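Local coordinates for protein urocanate hydratase (Paenibacillus sp. Soil724D2, PDB 7NED) that hydrates thiourocanate with the help of bound NAD+, probably as one step of bacterial ergothioneine breakdown, and belongs to the urocanase family, at residues Arg195-Thr199 against Asn200-Arg204; Leu214-Glu217 against Glu218-Asn222; Asp331-Phe335 against Thr336-Leu340. All blocks are in the same frame, centred on the assembly; numbering follows the deposited sequence.

Interaction 1: Arg195-Thr199 against Asn200-Arg204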
ATOM      1  N   ARG A 195      35.973   8.427   8.719  1.00 28.25           N
ATOM      2  CA  ARG A 195      35.252   7.241   9.168  1.00 30.40           C
ATOM      3  C   ARG A 195      35.544   6.046   8.265  1.00 27.30           C
ATOM      4  O   ARG A 195      35.814   4.941   8.742  1.00 30.89           O
ATOM      5  CB  ARG A 195      33.745   7.543   9.231  1.00 27.08           C
ATOM      6  CG  ARG A 195      32.919   6.410   9.813  1.00 38.62           C
ATOM      7  CD  ARG A 195      33.438   6.071  11.196  1.00 47.51           C
ATOM      8  NE  ARG A 195      32.740   4.960  11.842  1.00 53.23           N
ATOM      9  CZ  ARG A 195      32.904   4.633  13.122  1.00 58.77           C
ATOM     10  NH1 ARG A 195      32.239   3.605  13.643  1.00 56.81           N
ATOM     11  NH2 ARG A 195      33.754   5.328  13.877  1.00 63.05           N
ATOM     12  N   ARG A 196      35.501   6.243   6.949  1.00 27.23           N
ATOM     13  CA  ARG A 196      35.710   5.096   6.075  1.00 25.51           C
ATOM     14  C   ARG A 196      37.166   4.664   6.100  1.00 28.65           C
ATOM     15  O   ARG A 196      37.471   3.468   6.017  1.00 28.49           O
ATOM     16  CB  ARG A 196      35.272   5.414   4.653  1.00 23.82           C
ATOM     17  CG  ARG A 196      33.790   5.851   4.525  1.00 25.89           C
ATOM     18  CD  ARG A 196      32.845   5.018   5.352  1.00 27.47           C
ATOM     19  NE  ARG A 196      31.630   5.791   5.553  1.00 29.66           N
ATOM     20  CZ  ARG A 196      30.827   5.736   6.612  1.00 32.65           C
ATOM     21  NH1 ARG A 196      29.797   6.562   6.667  1.00 27.08           N
ATOM     22  NH2 ARG A 196      31.021   4.863   7.593  1.00 33.87           N
ATOM     23  N   LEU A 197      38.079   5.625   6.203  1.00 27.02           N
ATOM     24  CA  LEU A 197      39.486   5.265   6.350  1.00 32.34           C
ATOM     25  C   LEU A 197      39.679   4.402   7.593  1.00 30.51           C
ATOM     26  O   LEU A 197      40.326   3.357   7.548  1.00 30.15           O
ATOM     27  CB  LEU A 197      40.345   6.531   6.431  1.00 26.94           C
ATOM     28  CG  LEU A 197      41.842   6.329   6.261  1.00 35.17           C
ATOM     29  CD1 LEU A 197      42.160   5.968   4.800  1.00 31.75           C
ATOM     30  CD2 LEU A 197      42.650   7.564   6.715  1.00 35.09           C
ATOM     31  N   GLN A 198      39.078   4.799   8.704  1.00 30.22           N
ATOM     32  CA  GLN A 198      39.369   4.110   9.952  1.00 31.69           C
ATOM     33  C   GLN A 198      38.616   2.790  10.099  1.00 33.05           C
ATOM     34  O   GLN A 198      39.025   1.951  10.902  1.00 39.72           O
ATOM     35  CB  GLN A 198      39.091   5.054  11.109  1.00 32.45           C
ATOM     36  CG  GLN A 198      39.961   6.303  11.027  1.00 29.92           C
ATOM     37  CD  GLN A 198      39.905   7.130  12.287  1.00 36.90           C
ATOM     38  OE1 GLN A 198      39.389   6.678  13.314  1.00 36.80           O
ATOM     39  NE2 GLN A 198      40.415   8.361  12.217  1.00 33.97           N
ATOM     40  N   THR A 199      37.560   2.556   9.333  1.00 32.34           N
ATOM     41  CA  THR A 199      36.949   1.233   9.330  1.00 32.02           C
ATOM     42  C   THR A 199      37.491   0.366   8.215  1.00 32.76           C
ATOM     43  O   THR A 199      37.007  -0.760   8.024  1.00 31.46           O
ATOM     44  CB  THR A 199      35.415   1.345   9.203  1.00 31.56           C
ATOM     45  OG1 THR A 199      35.069   1.895   7.921  1.00 29.22           O
ATOM     46  CG2 THR A 199      34.905   2.250  10.270  1.00 35.25           C
ATOM     47  N   ASN A 200      38.452   0.881   7.452  1.00 32.85           N
ATOM     48  CA  ASN A 200      39.094   0.149   6.369  1.00 30.65           C
ATOM     49  C   ASN A 200      38.158  -0.198   5.234  1.00 31.87           C
ATOM     50  O   ASN A 200      38.414  -1.144   4.476  1.00 32.24           O
ATOM     51  CB  ASN A 200      39.787  -1.101   6.898  1.00 33.65           C
ATOM     52  CG  ASN A 200      41.134  -0.768   7.432  1.00 29.47           C
ATOM     53  OD1 ASN A 200      41.996  -0.323   6.678  1.00 26.96           O
ATOM     54  ND2 ASN A 200      41.301  -0.874   8.735  1.00 32.20           N
ATOM     55  N   TYR A 201      37.093   0.581   5.070  1.00 28.16           N
ATOM     56  CA  TYR A 201      36.385   0.549   3.808  1.00 28.23           C
ATOM     57  C   TYR A 201      37.138   1.315   2.742  1.00 29.85           C
ATOM     58  O   TYR A 201      36.965   1.044   1.537  1.00 26.32           O
ATOM     59  CB  TYR A 201      34.993   1.134   3.980  1.00 29.33           C
ATOM     60  CG  TYR A 201      33.961   0.114   4.289  1.00 30.07           C
ATOM     61  CD1 TYR A 201      33.868  -0.477   5.555  1.00 29.20           C
ATOM     62  CD2 TYR A 201      33.079  -0.300   3.290  1.00 28.71           C
ATOM     63  CE1 TYR A 201      32.851  -1.441   5.827  1.00 28.72           C
ATOM     64  CE2 TYR A 201      32.120  -1.264   3.533  1.00 27.63           C
ATOM     65  CZ  TYR A 201      32.008  -1.828   4.803  1.00 28.58           C
ATOM     66  OH  TYR A 201      31.024  -2.769   5.000  1.00 29.83           O
ATOM     67  N   LEU A 202      38.023   2.210   3.180  1.00 26.89           N
ATOM     68  CA  LEU A 202      38.740   3.139   2.338  1.00 23.07           C
ATOM     69  C   LEU A 202      40.244   2.973   2.570  1.00 23.48           C
ATOM     70  O   LEU A 202      40.690   2.851   3.712  1.00 22.42           O
ATOM     71  CB  LEU A 202      38.290   4.552   2.660  1.00 23.63           C
ATOM     72  CG  LEU A 202      38.895   5.610   1.755  1.00 22.05           C
ATOM     73  CD1 LEU A 202      38.521   5.298   0.335  1.00 19.02           C
ATOM     74  CD2 LEU A 202      38.380   7.008   2.169  1.00 17.13           C
ATOM     75  N   GLN A 203      41.023   2.997   1.492  1.00 19.20           N
ATOM     76  CA  GLN A 203      42.465   2.764   1.648  1.00 20.55           C
ATOM     77  C   GLN A 203      43.246   4.050   1.853  1.00 24.43           C
ATOM     78  O   GLN A 203      44.161   4.090   2.691  1.00 24.56           O
ATOM     79  CB  GLN A 203      43.015   2.036   0.426  1.00 20.17           C
ATOM     80  CG  GLN A 203      42.745   0.535   0.465  1.00 27.79           C
ATOM     81  CD  GLN A 203      43.102  -0.159  -0.839  1.00 25.24           C
ATOM     82  OE1 GLN A 203      43.601   0.479  -1.771  1.00 23.09           O
ATOM     83  NE2 GLN A 203      42.848  -1.478  -0.912  1.00 28.05           N
ATOM     84  N   ARG A 204      42.934   5.086   1.075  1.00 22.20           N
ATOM     85  CA  ARG A 204      43.686   6.331   1.070  1.00 24.34           C
ATOM     86  C   ARG A 204      42.731   7.516   1.046  1.00 25.02           C
ATOM     87  O   ARG A 204      41.610   7.405   0.555  1.00 21.40           O
ATOM     88  CB  ARG A 204      44.606   6.458  -0.153  1.00 22.88           C
ATOM     89  CG  ARG A 204      45.651   5.393  -0.235  1.00 25.52           C
ATOM     90  CD  ARG A 204      46.531   5.584  -1.459  1.00 26.43           C
ATOM     91  NE  ARG A 204      47.401   4.436  -1.643  1.00 32.33           N
ATOM     92  CZ  ARG A 204      48.134   4.207  -2.730  1.00 36.27           C
ATOM     93  NH1 ARG A 204      48.155   5.071  -3.747  1.00 33.64           N
ATOM     94  NH2 ARG A 204      48.845   3.106  -2.795  1.00 33.82           N
TER
HETATM   95  O   HOH W   1      42.438   2.367   6.010  1.00 30.67           O
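A Schellman motif ends helix 190-198, with Asn-200 to Leu-202 folding back on the carbonyls of Arg-196 and Leu-197. Asn-200 has left helical geometry with a positive phi (65°), and its N donates to Leu-197 O at 3.1 Å. The same turn is closed from further along by Leu-202 N, which reaches Arg-196 O at 3.2 Å, while Tyr-201 N adds a weak bond to the same oxygen. The CB atoms of Arg-196 and Leu-202 lie 3.7 Å apart, and Leu-197 extends CD1 alongside the outgoing chain to within 3.5 Å of Gln-203 O. Thr-199 carries OG1 between its backbone N and carbonyl carbon (chi1 66°), from where the hydroxyl donates to Arg-195 O at 3.2 Å. That oxygen also takes Thr-199 N from the opposite face of its plane, so two donors from one residue grip it. The same OG1 sits obliquely against the Tyr-201 ring, 3.6 Å from CD1. A water lies 2.8 Å from both Leu-197 O and Asn-200 OD1, well placed to donate to either. The Arg-196 chain turns away toward Leu-165 O and a salt bridge with Glu-34, its side chain about 6 Å from the bound NAD. Beyond the turn, Tyr-201 and Leu-202 pack on helix 172-178, and Leu-202 also touches Ser-227 of strand 226-231, beside which strand 204-206 begins.

Interaction 2: Leu214-Glu217 against Glu218-Asn222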
ATOM      1  N   LEU A 214      46.992  11.060  -9.418  1.00 23.36           N
ATOM      2  CA  LEU A 214      48.291  10.399  -9.479  1.00 24.97           C
ATOM      3  C   LEU A 214      48.205   8.986  -8.912  1.00 27.45           C
ATOM      4  O   LEU A 214      48.693   8.029  -9.524  1.00 24.85           O
ATOM      5  CB  LEU A 214      49.339  11.220  -8.720  1.00 28.72           C
ATOM      6  CG  LEU A 214      50.664  10.511  -8.479  1.00 37.35           C
ATOM      7  CD1 LEU A 214      51.371  10.350  -9.822  1.00 38.46           C
ATOM      8  CD2 LEU A 214      51.544  11.279  -7.494  1.00 31.13           C
ATOM      9  N   TRP A 215      47.594   8.842  -7.728  1.00 22.94           N
ATOM     10  CA  TRP A 215      47.357   7.516  -7.151  1.00 23.46           C
ATOM     11  C   TRP A 215      46.524   6.619  -8.074  1.00 22.83           C
ATOM     12  O   TRP A 215      46.827   5.427  -8.250  1.00 22.58           O
ATOM     13  CB  TRP A 215      46.668   7.682  -5.798  1.00 22.73           C
ATOM     14  CG  TRP A 215      47.550   8.221  -4.736  1.00 23.89           C
ATOM     15  CD1 TRP A 215      48.909   8.351  -4.780  1.00 27.41           C
ATOM     16  CD2 TRP A 215      47.131   8.765  -3.474  1.00 24.16           C
ATOM     17  NE1 TRP A 215      49.367   8.906  -3.599  1.00 26.30           N
ATOM     18  CE2 TRP A 215      48.294   9.178  -2.788  1.00 27.43           C
ATOM     19  CE3 TRP A 215      45.880   8.953  -2.866  1.00 23.67           C
ATOM     20  CZ2 TRP A 215      48.249   9.752  -1.516  1.00 28.89           C
ATOM     21  CZ3 TRP A 215      45.828   9.517  -1.596  1.00 24.64           C
ATOM     22  CH2 TRP A 215      47.010   9.916  -0.931  1.00 27.46           C
ATOM     23  N   ILE A 216      45.451   7.154  -8.646  1.00 22.53           N
ATOM     24  CA  ILE A 216      44.637   6.348  -9.550  1.00 21.19           C
ATOM     25  C   ILE A 216      45.470   5.926 -10.749  1.00 23.16           C
ATOM     26  O   ILE A 216      45.406   4.782 -11.206  1.00 20.84           O
ATOM     27  CB  ILE A 216      43.391   7.124 -10.010  1.00 19.72           C
ATOM     28  CG1 ILE A 216      42.432   7.419  -8.832  1.00 19.28           C
ATOM     29  CG2 ILE A 216      42.744   6.350 -11.161  1.00 22.13           C
ATOM     30  CD1 ILE A 216      41.798   6.194  -8.153  1.00 17.44           C
ATOM     31  N   GLU A 217      46.272   6.844 -11.277  1.00 21.49           N
ATOM     32  CA  GLU A 217      47.057   6.516 -12.464  1.00 28.22           C
ATOM     33  C   GLU A 217      48.064   5.400 -12.180  1.00 24.29           C
ATOM     34  O   GLU A 217      48.182   4.440 -12.953  1.00 26.58           O
ATOM     35  CB  GLU A 217      47.763   7.769 -12.970  1.00 32.22           C
ATOM     36  CG  GLU A 217      48.439   7.525 -14.284  1.00 43.11           C
ATOM     37  CD  GLU A 217      48.923   8.794 -14.931  1.00 49.69           C
ATOM     38  OE1 GLU A 217      49.138   8.738 -16.155  1.00 53.81           O
ATOM     39  OE2 GLU A 217      49.089   9.824 -14.229  1.00 51.48           O
ATOM     40  N   GLU A 218      48.799   5.513 -11.076  1.00 21.22           N
ATOM     41  CA  GLU A 218      49.743   4.469 -10.702  1.00 25.68           C
ATOM     42  C   GLU A 218      49.070   3.115 -10.582  1.00 26.52           C
ATOM     43  O   GLU A 218      49.637   2.096 -10.994  1.00 24.90           O
ATOM     44  CB  GLU A 218      50.416   4.825  -9.389  1.00 25.62           C
ATOM     45  CG  GLU A 218      51.649   4.021  -9.122  1.00 38.62           C
ATOM     46  CD  GLU A 218      52.416   4.569  -7.952  1.00 50.40           C
ATOM     47  OE1 GLU A 218      51.744   4.908  -6.933  1.00 56.04           O
ATOM     48  OE2 GLU A 218      53.675   4.617  -8.040  1.00 64.15           O
ATOM     49  N   ALA A 219      47.889   3.071  -9.964  1.00 20.59           N
ATOM     50  CA  ALA A 219      47.182   1.803  -9.812  1.00 20.57           C
ATOM     51  C   ALA A 219      46.725   1.260 -11.164  1.00 21.67           C
ATOM     52  O   ALA A 219      46.961   0.086 -11.491  1.00 24.84           O
ATOM     53  CB  ALA A 219      45.986   1.988  -8.856  1.00 20.17           C
ATOM     54  N   VAL A 220      46.029   2.086 -11.954  1.00 18.48           N
ATOM     55  CA  VAL A 220      45.596   1.658 -13.271  1.00 19.91           C
ATOM     56  C   VAL A 220      46.766   1.082 -14.052  1.00 24.49           C
ATOM     57  O   VAL A 220      46.680  -0.018 -14.610  1.00 22.43           O
ATOM     58  CB  VAL A 220      44.956   2.826 -14.033  1.00 27.15           C
ATOM     59  CG1 VAL A 220      44.656   2.399 -15.437  1.00 30.29           C
ATOM     60  CG2 VAL A 220      43.602   3.160 -13.370  1.00 24.08           C
ATOM     61  N   ASP A 221      47.841   1.856 -14.144  1.00 22.39           N
ATOM     62  CA  ASP A 221      49.005   1.459 -14.936  1.00 25.34           C
ATOM     63  C   ASP A 221      49.529   0.102 -14.491  1.00 26.01           C
ATOM     64  O   ASP A 221      49.972  -0.693 -15.323  1.00 28.76           O
ATOM     65  CB  ASP A 221      50.109   2.519 -14.822  1.00 24.70           C
ATOM     66  CG  ASP A 221      49.818   3.789 -15.627  1.00 30.71           C
ATOM     67  OD1 ASP A 221      48.857   3.797 -16.436  1.00 36.15           O
ATOM     68  OD2 ASP A 221      50.546   4.798 -15.416  1.00 30.63           O
ATOM     69  N   ASN A 222      49.527  -0.168 -13.182  1.00 22.70           N
ATOM     70  CA  ASN A 222      50.011  -1.433 -12.649  1.00 24.40           C
ATOM     71  C   ASN A 222      48.938  -2.517 -12.544  1.00 23.45           C
ATOM     72  O   ASN A 222      49.259  -3.641 -12.149  1.00 22.09           O
ATOM     73  CB  ASN A 222      50.668  -1.193 -11.295  1.00 21.93           C
ATOM     74  CG  ASN A 222      52.029  -0.569 -11.444  1.00 31.65           C
ATOM     75  OD1 ASN A 222      52.818  -0.997 -12.296  1.00 29.12           O
ATOM     76  ND2 ASN A 222      52.307   0.465 -10.660  1.00 32.06           N
TER
HETATM   77  O   HOH W   2      48.419   4.214  -6.172  1.00 26.92           O
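Ile-216 and Val-220, one helical turn apart, meet through their CG2 methyls at 4.0 Å. Val-220 has CG1 trans to its backbone N (chi1 174°), which leaves CG2 beside that N and leaning back along the preceding turn, 3.3 Å from Ile-216 O. The same oxygen accepts Val-220 N at 2.9 Å, so the methyl lies beside an acceptor already engaged by its own residue's N-H. Ile-216 answers with the branch that lies beside its carbonyl carbon, while its CG1 arm takes the other direction, next to its backbone N.

A second pair, Glu-217 and Asp-221, follows the same four-residue spacing on the exposed side. Glu-217 sends CG away from its N (chi1 -173°) and continues as an extended chain, and the flank of this chain, at CG, comes within 3.6 Å of Asp-221 OD2. The two carboxylates are turned 57° against each other, with Glu-217 OE1 and Asp-221 OD2 4.2 Å apart; the like charges would be expected to disfavour a closer approach. Asp-221 CG also lies 3.2 Å from Glu-217 O, the acceptor of its own backbone N.

Glu-218, likewise extended, reaches back over the turn, where a water donates to Trp-215 O at 2.9 Å and only weakly to Glu-218 OE1. The two faces are those of an amphipathic helix: Ile-216, Ala-219 and Val-220 rest on strands of the parallel sheet, and helix 209-222 forms the crossover of the beta-alpha-beta unit joining strands 204-206 and 226-231 in the Rossmann-like domain.

Interaction 3: Asp331-Phe335 against Thr336-Leu340; sequences DIDIF and TEAFL
Phe-335 holds its ring carbon CG between its backbone N and carbonyl carbon (chi1 77°), and Thr-336 places OG1 in the equivalent position (chi1 53°), which swings its CG2 methyl over the phenyl ring. The methyl makes a CH-pi contact, 3.7 Å from the ring centroid and 16° off the normal. Leu-340 CD1 comes to the same ring at its edge, in plane, 3.7 Å from CD2. The hydroxyl of Thr-336 turns the other way, against the side chain of Ile-334, and bonds Ile-445 O.

These residues form the junction between the short, weakly bonded strand 333-334, at the edge of the Rossmann-like domain's parallel sheet within the chain, and helix 335-344, with Ile-334 as N-cap. The helix opens with Ala-338 N on Ile-334 O and then widens into a pi-type turn: Phe-335 O accepts Leu-340 N in its carbonyl plane at 3.1 Å and Phe-339 N from above that plane at 3.0 Å. The buried Glu-337 N has no partner.

On the more open side Asp-333 OD2 and Glu-337 OE1 stand 4.1 Å apart, their carboxylates nearly parallel. A water donates to Asp-333 OD2 at 2.7 Å and to Glu-337 OE1 while accepting from Ile-334 N, which probably eases the repulsion between the two acids, and Arg-449 offers Glu-337 OE2 a long, weak ion pair. Phe-335 packs on Ile-142 and Phe-311, its side chain about 5 Å from the bound NAD.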
ATOM      1  N   ASP A 331      19.121   9.446 -20.458  1.00 28.06           N
ATOM      2  CA  ASP A 331      20.064   8.716 -21.303  1.00 26.89           C
ATOM      3  C   ASP A 331      21.009   7.859 -20.465  1.00 24.83           C
ATOM      4  O   ASP A 331      21.545   6.860 -20.953  1.00 23.59           O
ATOM      5  CB  ASP A 331      20.871   9.698 -22.164  1.00 27.97           C
ATOM      6  CG  ASP A 331      20.053  10.331 -23.301  1.00 33.57           C
ATOM      7  OD1 ASP A 331      18.882   9.958 -23.527  1.00 32.21           O
ATOM      8  OD2 ASP A 331      20.595  11.255 -23.938  1.00 40.79           O
ATOM      9  N   ILE A 332      21.244   8.250 -19.221  1.00 21.61           N
ATOM     10  CA  ILE A 332      22.111   7.502 -18.323  1.00 20.41           C
ATOM     11  C   ILE A 332      21.363   6.276 -17.823  1.00 17.95           C
ATOM     12  O   ILE A 332      20.203   6.377 -17.411  1.00 21.49           O
ATOM     13  CB  ILE A 332      22.558   8.398 -17.159  1.00 21.13           C
ATOM     14  CG1 ILE A 332      23.578   9.420 -17.661  1.00 26.11           C
ATOM     15  CG2 ILE A 332      23.249   7.575 -16.103  1.00 19.47           C
ATOM     16  CD1 ILE A 332      23.875  10.488 -16.646  1.00 24.94           C
ATOM     17  N   ASP A 333      22.030   5.121 -17.851  1.00 21.41           N
ATOM     18  CA  ASP A 333      21.448   3.859 -17.428  1.00 21.64           C
ATOM     19  C   ASP A 333      21.147   3.867 -15.946  1.00 20.79           C
ATOM     20  O   ASP A 333      21.740   4.616 -15.180  1.00 20.77           O
ATOM     21  CB  ASP A 333      22.385   2.688 -17.704  1.00 19.71           C
ATOM     22  CG  ASP A 333      22.362   2.254 -19.146  1.00 26.68           C
ATOM     23  OD1 ASP A 333      23.420   2.321 -19.834  1.00 30.47           O
ATOM     24  OD2 ASP A 333      21.264   1.870 -19.579  1.00 24.71           O
ATOM     25  N   ILE A 334      20.215   2.999 -15.547  1.00 17.84           N
ATOM     26  CA  ILE A 334      19.961   2.708 -14.141  1.00 18.26           C
ATOM     27  C   ILE A 334      20.521   1.325 -13.845  1.00 16.13           C
ATOM     28  O   ILE A 334      20.449   0.419 -14.683  1.00 16.79           O
ATOM     29  CB  ILE A 334      18.444   2.778 -13.814  1.00 17.35           C
ATOM     30  CG1 ILE A 334      18.172   2.484 -12.327  1.00 18.55           C
ATOM     31  CG2 ILE A 334      17.639   1.814 -14.698  1.00 17.57           C
ATOM     32  CD1 ILE A 334      18.741   3.551 -11.335  1.00 16.76           C
ATOM     33  N   PHE A 335      21.068   1.149 -12.645  1.00 14.82           N
ATOM     34  CA  PHE A 335      21.787  -0.098 -12.387  1.00 17.74           C
ATOM     35  C   PHE A 335      20.884  -1.323 -12.397  1.00 18.41           C
ATOM     36  O   PHE A 335      21.374  -2.449 -12.572  1.00 17.70           O
ATOM     37  CB  PHE A 335      22.503  -0.006 -11.051  1.00 17.78           C
ATOM     38  CG  PHE A 335      21.603  -0.172  -9.862  1.00 17.48           C
ATOM     39  CD1 PHE A 335      20.941   0.914  -9.316  1.00 14.89           C
ATOM     40  CD2 PHE A 335      21.475  -1.405  -9.247  1.00 16.99           C
ATOM     41  CE1 PHE A 335      20.123   0.762  -8.211  1.00 19.50           C
ATOM     42  CE2 PHE A 335      20.680  -1.540  -8.115  1.00 16.67           C
ATOM     43  CZ  PHE A 335      20.006  -0.469  -7.612  1.00 15.98           C
ATOM     44  N   THR A 336      19.593  -1.140 -12.144  1.00 17.05           N
ATOM     45  CA  THR A 336      18.685  -2.268 -12.096  1.00 15.85           C
ATOM     46  C   THR A 336      18.481  -2.824 -13.502  1.00 18.09           C
ATOM     47  O   THR A 336      18.940  -3.927 -13.829  1.00 19.77           O
ATOM     48  CB  THR A 336      17.354  -1.821 -11.474  1.00 14.80           C
ATOM     49  OG1 THR A 336      16.888  -0.664 -12.183  1.00 16.13           O
ATOM     50  CG2 THR A 336      17.560  -1.451  -9.990  1.00 14.76           C
ATOM     51  N   GLU A 337      17.830  -2.048 -14.356  1.00 18.40           N
ATOM     52  CA  GLU A 337      17.554  -2.531 -15.706  1.00 21.60           C
ATOM     53  C   GLU A 337      18.849  -2.930 -16.416  1.00 17.99           C
ATOM     54  O   GLU A 337      18.878  -3.902 -17.179  1.00 18.61           O
ATOM     55  CB  GLU A 337      16.820  -1.445 -16.508  1.00 17.53           C
ATOM     56  CG  GLU A 337      16.406  -1.896 -17.900  1.00 18.50           C
ATOM     57  CD  GLU A 337      17.489  -1.721 -18.972  1.00 30.23           C
ATOM     58  OE1 GLU A 337      18.548  -1.081 -18.728  1.00 25.59           O
ATOM     59  OE2 GLU A 337      17.280  -2.279 -20.073  1.00 26.17           O
ATOM     60  N   ALA A 338      19.917  -2.167 -16.212  1.00 17.91           N
ATOM     61  CA  ALA A 338      21.122  -2.402 -17.025  1.00 20.64           C
ATOM     62  C   ALA A 338      21.982  -3.561 -16.527  1.00 19.16           C
ATOM     63  O   ALA A 338      22.615  -4.249 -17.350  1.00 23.38           O
ATOM     64  CB  ALA A 338      21.977  -1.143 -17.087  1.00 17.15           C
ATOM     65  N   PHE A 339      22.036  -3.795 -15.225  1.00 16.38           N
ATOM     66  CA  PHE A 339      22.996  -4.777 -14.711  1.00 17.68           C
ATOM     67  C   PHE A 339      22.399  -5.884 -13.854  1.00 23.74           C
ATOM     68  O   PHE A 339      22.793  -7.049 -14.010  1.00 21.65           O
ATOM     69  CB  PHE A 339      24.076  -4.042 -13.925  1.00 16.70           C
ATOM     70  CG  PHE A 339      24.699  -2.917 -14.702  1.00 17.65           C
ATOM     71  CD1 PHE A 339      25.228  -3.144 -15.972  1.00 19.62           C
ATOM     72  CD2 PHE A 339      24.683  -1.637 -14.214  1.00 17.87           C
ATOM     73  CE1 PHE A 339      25.770  -2.108 -16.724  1.00 20.18           C
ATOM     74  CE2 PHE A 339      25.247  -0.568 -14.943  1.00 17.35           C
ATOM     75  CZ  PHE A 339      25.791  -0.810 -16.198  1.00 18.77           C
ATOM     76  N   LEU A 340      21.466  -5.571 -12.941  1.00 18.55           N
ATOM     77  CA  LEU A 340      21.097  -6.583 -11.959  1.00 17.26           C
ATOM     78  C   LEU A 340      19.763  -7.274 -12.243  1.00 17.18           C
ATOM     79  O   LEU A 340      19.462  -8.285 -11.606  1.00 15.33           O
ATOM     80  CB  LEU A 340      21.055  -5.974 -10.544  1.00 17.91           C
ATOM     81  CG  LEU A 340      22.382  -5.403 -10.014  1.00 18.26           C
ATOM     82  CD1 LEU A 340      22.179  -4.977  -8.570  1.00 20.71           C
ATOM     83  CD2 LEU A 340      23.503  -6.390 -10.167  1.00 18.46           C
TER
HETATM   84  O   HOH W   3      19.277   1.341 -17.850  1.00 20.02           O
HETATM   85  O   HOH W   4      20.697  -1.418 -20.569  1.00 36.91           O

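In the fold
All three contacts belong to the Rossmann-like domain and follow one another along the chain without overlap. Interactions 1 and 2 are neighbours, their centres 19 Å apart, joined where the Arg-204 side chain makes a cation-pi contact with Trp-215; strand 204-206 connects the helix end of the first to the helix of the second. Interaction 3 lies about 28 Å from the centre of either, at the other end of the seven-stranded parallel sheet: strands 204-206 and 333-334 are its outermost strands within the chain. Interactions 1 and 3 each bring a side chain near the bound NAD, whereas interaction 2 packs a helix against the sheet.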